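Metallophosphoesterase (Clostridium thermocellum, PDB 4J6O) probably removes 2',3' phosphate ends from RNA as the manganese-binding phosphatase domain of the bacterial Pnkp-Hen1 repair system, a calcineurin-like metallophosphoesterase. Local coordinates at residues A[61-65]-A[151-155]; A[203-209]-A[219-224]. All coordinates share one frame; numbering follows the deposited sequence. Where two conformers were deposited one is given.

Contact 1 of 2, residues A[61-65]-A[151-155]; sequences LFLGD and LVVAH. With MN (manganese (II) ion), chain J.
The imidazole of H155 reaches across to L63 and D65 and ties together the two sheets of a calcineurin-like metallophosphoesterase sandwich: strand 59-62 belongs to one sheet, strand 151-154 to the other, and the loops that leave them meet beside the metal site, to which D65 contributes a ligand. H155 can be followed outward. Its CB lies 3.3 Å from the backbone O of L63. CG stands anti to the backbone N (chi1 178°), which carries the ring across to the 61-65 segment. ND1 then gives its N-H to L63 O at 2.9 Å, with the oxygen near the ring plane but the N-H...O angle bent to 146°. Water 1 lies at the same ring edge, hydrogen-bonded to ND1 and donating to G64 O, and this fixes the rotation of the imidazole further. CE1 approaches D65 OD2 to 3.4 Å, the carboxylate and ring planes 53° apart; this is a packing contact, since the nearby NE2 is badly angled for a bond to OD2. NE2 is hydrogen-bonded to a citrate that probably came from the crystallisation liquor and may mark a pocket beside the metal.

Behind this polar end the sheets meet through aliphatic carbons. L63 lays CD2 against CB of V153 at 3.8 Å, and L61 CD1 crosses to V153 CG1 while meeting L151 CD2 tip to tip. L146, from strand 143-146, packs against L61 and V153 as well.

D65 divides its carboxylate: OD1 accepts from the backbone N of H96, which helps hold the group in place, while OD2 binds manganese at 2.2 Å alongside D19 and H21.

Contact 2 of 2, residues A[203-209]-A[219-224]; sequences LVVYGHT and NTINID
N222 presses its CB against one face of the Y206 ring, in a CH-pi contact 4.0 Å from the ring centroid and displaced toward the rim. Because Y206 takes chi1 70°, its CG sits between the backbone N and the carbonyl carbon, and the ring leans over the neighbouring strand; CE1 also comes 3.9 Å from T220 CB. Beyond CB, the amide of N222 is used at both ends. ND2 donates to T209 O at 2.9 Å, the acceptor lying 22° out of the amide plane, while OD1 accepts the backbone N of D224 at 3.0 Å and so closes an Asx turn. One side chain thereby fastens the loop after each strand. The tyrosine hydroxyl is anchored too, since water 3 joins Y206 OH to T220 OG1, whose other partner is V217 O.

Beneath these groups runs a parallel ladder. V204 N bonds to N219 O, I221 N to V204 O, Y206 N to I221 O, and finally I223 N to Y206 O at 2.8 Å, already in the turn. On the face opposite Y206 and N222, V205 and I221 point the same way, their CG2 methyls 3.9 Å apart, and I223 CD1 reaches V205 CG1 at 4.0 Å.

Outside this pair, I16 packs on V205 and I223, and W194 meets the Y206 ring edge-to-face. H208 makes a weak hydrogen bond to citrate through ND1, and D224, whose OD1 accepts from G226 N, stands close to the manganese. Parallel strands whose C-terminal loops line the metal centre, as these place H208 and D224 near it, are characteristic of the calcineurin-like phosphoesterase fold.

Contacts 1 and 2 lie about 8 Å apart, centre to centre, and follow one another along the chain, the first closing before the second opens. They share a mixed sheet in which strand 151-154 neighbours strand 203-206, itself flanked by 220-222; strand 59-62 comes from the facing sheet. Contact 1 therefore joins sheet to sheet, whereas contact 2 joins strand to strand within one of them. Backbone pairing links the two: V152 N to L203 O at 2.8 Å and H155 O to G207 N at 2.7 Å are probable hydrogen bonds. Together they bring successive loops to one end of the sandwich, near the manganese site.

Contact 1 of 2, residues A[61-65]-A[151-155]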
ATOM      1  N   LEU A  61       3.340   2.380   8.239  1.00 18.95           N
ATOM      2  CA  LEU A  61       1.999   2.258   7.647  1.00 17.48           C
ATOM      3  C   LEU A  61       2.161   1.947   6.174  1.00 19.02           C
ATOM      4  O   LEU A  61       2.710   2.763   5.446  1.00 18.54           O
ATOM      5  CB  LEU A  61       1.234   3.580   7.796  1.00 20.92           C
ATOM      6  CG  LEU A  61       1.051   4.087   9.221  1.00 22.64           C
ATOM      7  CD1 LEU A  61       0.276   5.407   9.139  1.00 26.55           C
ATOM      8  CD2 LEU A  61       0.313   3.094  10.110  1.00 24.90           C
ATOM      9  N   PHE A  62       1.727   0.751   5.749  1.00 17.34           N
ATOM     10  CA  PHE A  62       1.873   0.359   4.337  1.00 16.70           C
ATOM     11  C   PHE A  62       0.615   0.753   3.623  1.00 18.00           C
ATOM     12  O   PHE A  62      -0.479   0.494   4.135  1.00 19.10           O
ATOM     13  CB  PHE A  62       2.086  -1.152   4.209  1.00 16.48           C
ATOM     14  CG  PHE A  62       3.439  -1.647   4.700  1.00 16.85           C
ATOM     15  CD1 PHE A  62       4.581  -1.492   3.924  1.00 18.18           C
ATOM     16  CD2 PHE A  62       3.570  -2.269   5.950  1.00 19.12           C
ATOM     17  CE1 PHE A  62       5.831  -1.955   4.390  1.00 18.93           C
ATOM     18  CE2 PHE A  62       4.837  -2.726   6.411  1.00 22.55           C
ATOM     19  CZ  PHE A  62       5.960  -2.568   5.622  1.00 20.80           C
ATOM     20  N   LEU A  63       0.781   1.296   2.412  1.00 15.71           N
ATOM     21  CA  LEU A  63      -0.354   1.804   1.620  1.00 15.70           C
ATOM     22  C   LEU A  63      -0.906   0.740   0.687  1.00 20.68           C
ATOM     23  O   LEU A  63      -1.860   1.001  -0.093  1.00 21.46           O
ATOM     24  CB  LEU A  63       0.023   3.056   0.870  1.00 16.11           C
ATOM     25  CG  LEU A  63       0.405   4.241   1.741  1.00 17.00           C
ATOM     26  CD1 LEU A  63       0.682   5.449   0.828  1.00 16.47           C
ATOM     27  CD2 LEU A  63      -0.758   4.563   2.676  1.00 20.97           C
ATOM     28  N   GLY A  64      -0.369  -0.451   0.817  1.00 18.51           N
ATOM     29  CA  GLY A  64      -0.856  -1.606   0.078  1.00 20.48           C
ATOM     30  C   GLY A  64      -0.229  -1.747  -1.297  1.00 20.50           C
ATOM     31  O   GLY A  64       0.805  -1.111  -1.603  1.00 18.58           O
ATOM     32  N   ASP A  65      -0.832  -2.565  -2.137  1.00 17.48           N
ATOM     33  CA  ASP A  65      -0.252  -3.001  -3.437  1.00 16.91           C
ATOM     34  C   ASP A  65       1.117  -3.633  -3.165  1.00 18.40           C
ATOM     35  O   ASP A  65       2.156  -3.239  -3.708  1.00 19.43           O
ATOM     36  CB  ASP A  65      -0.175  -1.869  -4.445  1.00 18.78           C
ATOM     37  CG  ASP A  65      -1.413  -1.850  -5.391  1.00 23.92           C
ATOM     38  OD1 ASP A  65      -2.362  -2.580  -5.073  1.00 19.19           O
ATOM     39  OD2 ASP A  65      -1.437  -1.122  -6.392  1.00 18.58           O
ATOM     40  N   LEU A 151      -4.369  12.636  10.495  1.00 25.50           N
ATOM     41  CA  LEU A 151      -3.737  11.892   9.424  1.00 23.81           C
ATOM     42  C   LEU A 151      -4.710  10.847   8.944  1.00 21.82           C
ATOM     43  O   LEU A 151      -5.336  10.180   9.772  1.00 23.43           O
ATOM     44  CB  LEU A 151      -2.465  11.235   9.963  1.00 21.25           C
ATOM     45  CG  LEU A 151      -1.717  10.212   9.050  1.00 22.54           C
ATOM     46  CD1 LEU A 151      -1.184  10.864   7.778  1.00 21.25           C
ATOM     47  CD2 LEU A 151      -0.630   9.407   9.865  1.00 22.09           C
ATOM     48  N   VAL A 152      -4.820  10.699   7.630  1.00 20.58           N
ATOM     49  CA  VAL A 152      -5.598   9.574   7.035  1.00 19.31           C
ATOM     50  C   VAL A 152      -4.661   8.874   6.068  1.00 20.67           C
ATOM     51  O   VAL A 152      -3.989   9.529   5.274  1.00 20.57           O
ATOM     52  CB  VAL A 152      -6.819  10.129   6.315  1.00 23.66           C
ATOM     53  CG1 VAL A 152      -7.526   9.032   5.493  1.00 24.34           C
ATOM     54  CG2 VAL A 152      -7.857  10.724   7.350  1.00 25.93           C
ATOM     55  N   VAL A 153      -4.670   7.547   6.084  1.00 19.80           N
ATOM     56  CA  VAL A 153      -3.928   6.770   5.075  1.00 20.79           C
ATOM     57  C   VAL A 153      -4.924   5.877   4.363  1.00 19.42           C
ATOM     58  O   VAL A 153      -5.814   5.283   4.979  1.00 19.56           O
ATOM     59  CB  VAL A 153      -2.750   5.935   5.643  1.00 18.75           C
ATOM     60  CG1 VAL A 153      -1.590   6.876   6.136  1.00 19.40           C
ATOM     61  CG2 VAL A 153      -3.178   4.933   6.727  1.00 20.60           C
ATOM     62  N   ALA A 154      -4.753   5.785   3.044  1.00 20.37           N
ATOM     63  CA  ALA A 154      -5.607   4.967   2.171  1.00 19.41           C
ATOM     64  C   ALA A 154      -4.856   4.741   0.898  1.00 19.40           C
ATOM     65  O   ALA A 154      -3.975   5.560   0.547  1.00 20.66           O
ATOM     66  CB  ALA A 154      -6.937   5.690   1.852  1.00 22.29           C
ATOM     67  N   HIS A 155      -5.150   3.648   0.199  1.00 15.85           N
ATOM     68  CA  HIS A 155      -4.382   3.393  -1.038  1.00 16.02           C
ATOM     69  C   HIS A 155      -4.657   4.439  -2.111  1.00 18.20           C
ATOM     70  O   HIS A 155      -3.710   5.099  -2.585  1.00 17.16           O
ATOM     71  CB  HIS A 155      -4.688   1.994  -1.574  1.00 16.49           C
ATOM     72  CG  HIS A 155      -3.980   1.696  -2.829  1.00 15.57           C
ATOM     73  ND1 HIS A 155      -2.619   1.454  -2.859  1.00 17.78           N
ATOM     74  CD2 HIS A 155      -4.411   1.649  -4.103  1.00 18.58           C
ATOM     75  CE1 HIS A 155      -2.246   1.259  -4.113  1.00 20.36           C
ATOM     76  NE2 HIS A 155      -3.317   1.360  -4.890  1.00 19.48           N
TER
HETATM   77 MN    MN J 508       0.075  -0.039  -7.483  1.00 18.86          MN
HETATM   78  O   HOH W   1       0.089   1.610  -2.119  1.00 33.18           O
HETATM   79  O   HOH W   2       1.590   1.300  -8.595  1.00 20.73           O

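Contact 2 of 2, residues A[203-209]-A[219-224]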
ATOM      1  N   LEU A 203      -4.349  15.447   6.991  1.00 24.18           N
ATOM      2  CA  LEU A 203      -3.407  15.209   5.921  1.00 23.93           C
ATOM      3  C   LEU A 203      -3.674  13.800   5.375  1.00 24.28           C
ATOM      4  O   LEU A 203      -3.721  12.851   6.160  1.00 23.44           O
ATOM      5  CB  LEU A 203      -2.016  15.239   6.520  1.00 26.53           C
ATOM      6  CG  LEU A 203      -0.865  14.714   5.658  1.00 27.50           C
ATOM      7  CD1 LEU A 203      -0.652  15.603   4.456  1.00 34.00           C
ATOM      8  CD2 LEU A 203       0.424  14.658   6.507  1.00 26.35           C
ATOM      9  N   VAL A 204      -3.839  13.644   4.048  1.00 22.99           N
ATOM     10  CA  VAL A 204      -4.082  12.313   3.498  1.00 21.16           C
ATOM     11  C   VAL A 204      -2.849  11.881   2.761  1.00 21.18           C
ATOM     12  O   VAL A 204      -2.448  12.522   1.795  1.00 19.96           O
ATOM     13  CB  VAL A 204      -5.271  12.295   2.480  1.00 24.76           C
ATOM     14  CG1 VAL A 204      -5.564  10.872   2.026  1.00 22.84           C
ATOM     15  CG2 VAL A 204      -6.499  12.988   3.106  1.00 23.23           C
ATOM     16  N   VAL A 205      -2.248  10.780   3.220  1.00 19.78           N
ATOM     17  CA  VAL A 205      -1.072  10.215   2.524  1.00 16.71           C
ATOM     18  C   VAL A 205      -1.587   8.952   1.829  1.00 17.53           C
ATOM     19  O   VAL A 205      -2.197   8.084   2.463  1.00 18.15           O
ATOM     20  CB  VAL A 205       0.008   9.889   3.526  1.00 17.66           C
ATOM     21  CG1 VAL A 205       1.251   9.362   2.832  1.00 19.95           C
ATOM     22  CG2 VAL A 205       0.358  11.140   4.367  1.00 20.27           C
ATOM     23  N   TYR A 206      -1.343   8.869   0.529  1.00 16.80           N
ATOM     24  CA  TYR A 206      -1.913   7.806  -0.278  1.00 15.03           C
ATOM     25  C   TYR A 206      -0.970   7.433  -1.399  1.00 17.92           C
ATOM     26  O   TYR A 206       0.109   8.036  -1.508  1.00 17.72           O
ATOM     27  CB  TYR A 206      -3.331   8.232  -0.798  1.00 15.69           C
ATOM     28  CG  TYR A 206      -3.299   9.342  -1.835  1.00 19.96           C
ATOM     29  CD1 TYR A 206      -3.056  10.674  -1.484  1.00 21.07           C
ATOM     30  CD2 TYR A 206      -3.575   9.040  -3.153  1.00 20.58           C
ATOM     31  CE1 TYR A 206      -3.020  11.663  -2.454  1.00 22.99           C
ATOM     32  CE2 TYR A 206      -3.547  10.009  -4.144  1.00 23.48           C
ATOM     33  CZ  TYR A 206      -3.250  11.320  -3.774  1.00 23.63           C
ATOM     34  OH  TYR A 206      -3.236  12.289  -4.731  1.00 27.43           O
ATOM     35  N   GLY A 207      -1.336   6.424  -2.200  1.00 17.69           N
ATOM     36  CA  GLY A 207      -0.430   5.924  -3.231  1.00 18.35           C
ATOM     37  C   GLY A 207      -1.255   5.428  -4.417  1.00 17.69           C
ATOM     38  O   GLY A 207      -1.364   4.199  -4.623  1.00 18.43           O
ATOM     39  N   HIS A 208      -1.838   6.350  -5.179  1.00 22.28           N
ATOM     40  CA  HIS A 208      -2.743   5.931  -6.231  1.00 20.70           C
ATOM     41  C   HIS A 208      -2.014   5.726  -7.536  1.00 21.05           C
ATOM     42  O   HIS A 208      -1.274   4.766  -7.666  1.00 22.45           O
ATOM     43  CB  HIS A 208      -3.922   6.921  -6.402  1.00 22.04           C
ATOM     44  CG  HIS A 208      -5.076   6.344  -7.165  1.00 26.28           C
ATOM     45  ND1 HIS A 208      -5.181   5.014  -7.508  1.00 28.52           N
ATOM     46  CD2 HIS A 208      -6.210   6.946  -7.597  1.00 25.25           C
ATOM     47  CE1 HIS A 208      -6.323   4.829  -8.181  1.00 26.24           C
ATOM     48  NE2 HIS A 208      -6.955   5.979  -8.233  1.00 29.05           N
ATOM     49  N   THR A 209      -2.236   6.565  -8.543  1.00 24.58           N
ATOM     50  CA  THR A 209      -1.506   6.317  -9.779  1.00 23.43           C
ATOM     51  C   THR A 209      -0.031   6.697  -9.534  1.00 21.72           C
ATOM     52  O   THR A 209       0.300   7.695  -8.868  1.00 26.42           O
ATOM     53  CB  THR A 209      -2.141   7.078 -10.976  1.00 26.77           C
ATOM     54  OG1 THR A 209      -2.073   8.474 -10.742  1.00 37.19           O
ATOM     55  CG2 THR A 209      -3.573   6.686 -11.112  1.00 26.52           C
ATOM     56  N   ASN A 219      -4.004  19.407   1.282  0.53 32.66           N
ATOM     57  CA  ASN A 219      -3.512  18.640   2.398  0.53 30.94           C
ATOM     58  C   ASN A 219      -3.389  17.169   2.005  0.53 25.48           C
ATOM     59  O   ASN A 219      -3.888  16.320   2.733  0.53 35.73           O
ATOM     60  CB  ASN A 219      -4.483  18.763   3.573  0.53 30.70           C
ATOM     61  CG  ASN A 219      -3.803  18.602   4.928  0.53 40.84           C
ATOM     62  OD1 ASN A 219      -2.588  18.680   5.044  0.53 43.00           O
ATOM     63  ND2 ASN A 219      -4.606  18.399   5.964  0.53 55.09           N
ATOM     64  N   THR A 220      -2.761  16.860   0.862  1.00 25.41           N
ATOM     65  CA  THR A 220      -2.700  15.450   0.443  1.00 22.95           C
ATOM     66  C   THR A 220      -1.378  15.197  -0.202  1.00 24.18           C
ATOM     67  O   THR A 220      -0.816  16.105  -0.789  1.00 27.11           O
ATOM     68  CB  THR A 220      -3.825  15.012  -0.595  1.00 26.05           C
ATOM     69  OG1 THR A 220      -3.541  15.509  -1.907  1.00 26.64           O
ATOM     70  CG2 THR A 220      -5.215  15.524  -0.170  1.00 25.99           C
ATOM     71  N   ILE A 221      -0.932  13.949  -0.209  1.00 23.46           N
ATOM     72  CA  ILE A 221       0.314  13.652  -0.943  1.00 22.75           C
ATOM     73  C   ILE A 221       0.301  12.218  -1.439  1.00 20.86           C
ATOM     74  O   ILE A 221       0.043  11.283  -0.670  1.00 20.83           O
ATOM     75  CB  ILE A 221       1.564  13.905  -0.062  1.00 23.78           C
ATOM     76  CG1 ILE A 221       2.863  13.607  -0.862  1.00 24.72           C
ATOM     77  CG2 ILE A 221       1.542  13.155   1.271  1.00 24.72           C
ATOM     78  CD1 ILE A 221       4.117  14.102  -0.157  1.00 31.74           C
ATOM     79  N   ASN A 222       0.584  12.051  -2.711  1.00 23.49           N
ATOM     80  CA  ASN A 222       0.625  10.726  -3.303  1.00 17.77           C
ATOM     81  C   ASN A 222       2.098  10.324  -3.295  1.00 19.53           C
ATOM     82  O   ASN A 222       2.946  11.011  -3.898  1.00 23.22           O
ATOM     83  CB  ASN A 222       0.119  10.831  -4.743  1.00 23.67           C
ATOM     84  CG  ASN A 222       0.183   9.494  -5.505  1.00 22.13           C
ATOM     85  OD1 ASN A 222       0.815   8.547  -5.063  1.00 22.61           O
ATOM     86  ND2 ASN A 222      -0.461   9.445  -6.685  1.00 24.46           N
ATOM     87  N   ILE A 223       2.400   9.249  -2.595  1.00 17.78           N
ATOM     88  CA  ILE A 223       3.805   8.822  -2.488  1.00 18.26           C
ATOM     89  C   ILE A 223       4.151   7.540  -3.278  1.00 16.39           C
ATOM     90  O   ILE A 223       5.180   6.901  -3.037  1.00 18.68           O
ATOM     91  CB  ILE A 223       4.218   8.628  -1.003  1.00 16.68           C
ATOM     92  CG1 ILE A 223       3.429   7.511  -0.335  1.00 17.55           C
ATOM     93  CG2 ILE A 223       4.095   9.960  -0.225  1.00 23.18           C
ATOM     94  CD1 ILE A 223       4.046   7.130   1.067  1.00 18.99           C
ATOM     95  N   ASP A 224       3.293   7.164  -4.235  1.00 19.47           N
ATOM     96  CA  ASP A 224       3.681   6.066  -5.131  1.00 15.72           C
ATOM     97  C   ASP A 224       4.590   6.561  -6.240  1.00 21.09           C
ATOM     98  O   ASP A 224       4.090   7.070  -7.250  1.00 21.29           O
ATOM     99  CB  ASP A 224       2.428   5.423  -5.750  1.00 19.01           C
ATOM    100  CG  ASP A 224       2.765   4.251  -6.661  1.00 21.69           C
ATOM    101  OD1 ASP A 224       3.954   3.920  -6.741  1.00 18.59           O
ATOM    102  OD2 ASP A 224       1.826   3.646  -7.267  1.00 19.70           O
TER
HETATM  103  O   HOH W   3      -2.016  14.586  -3.915  1.00 32.36           O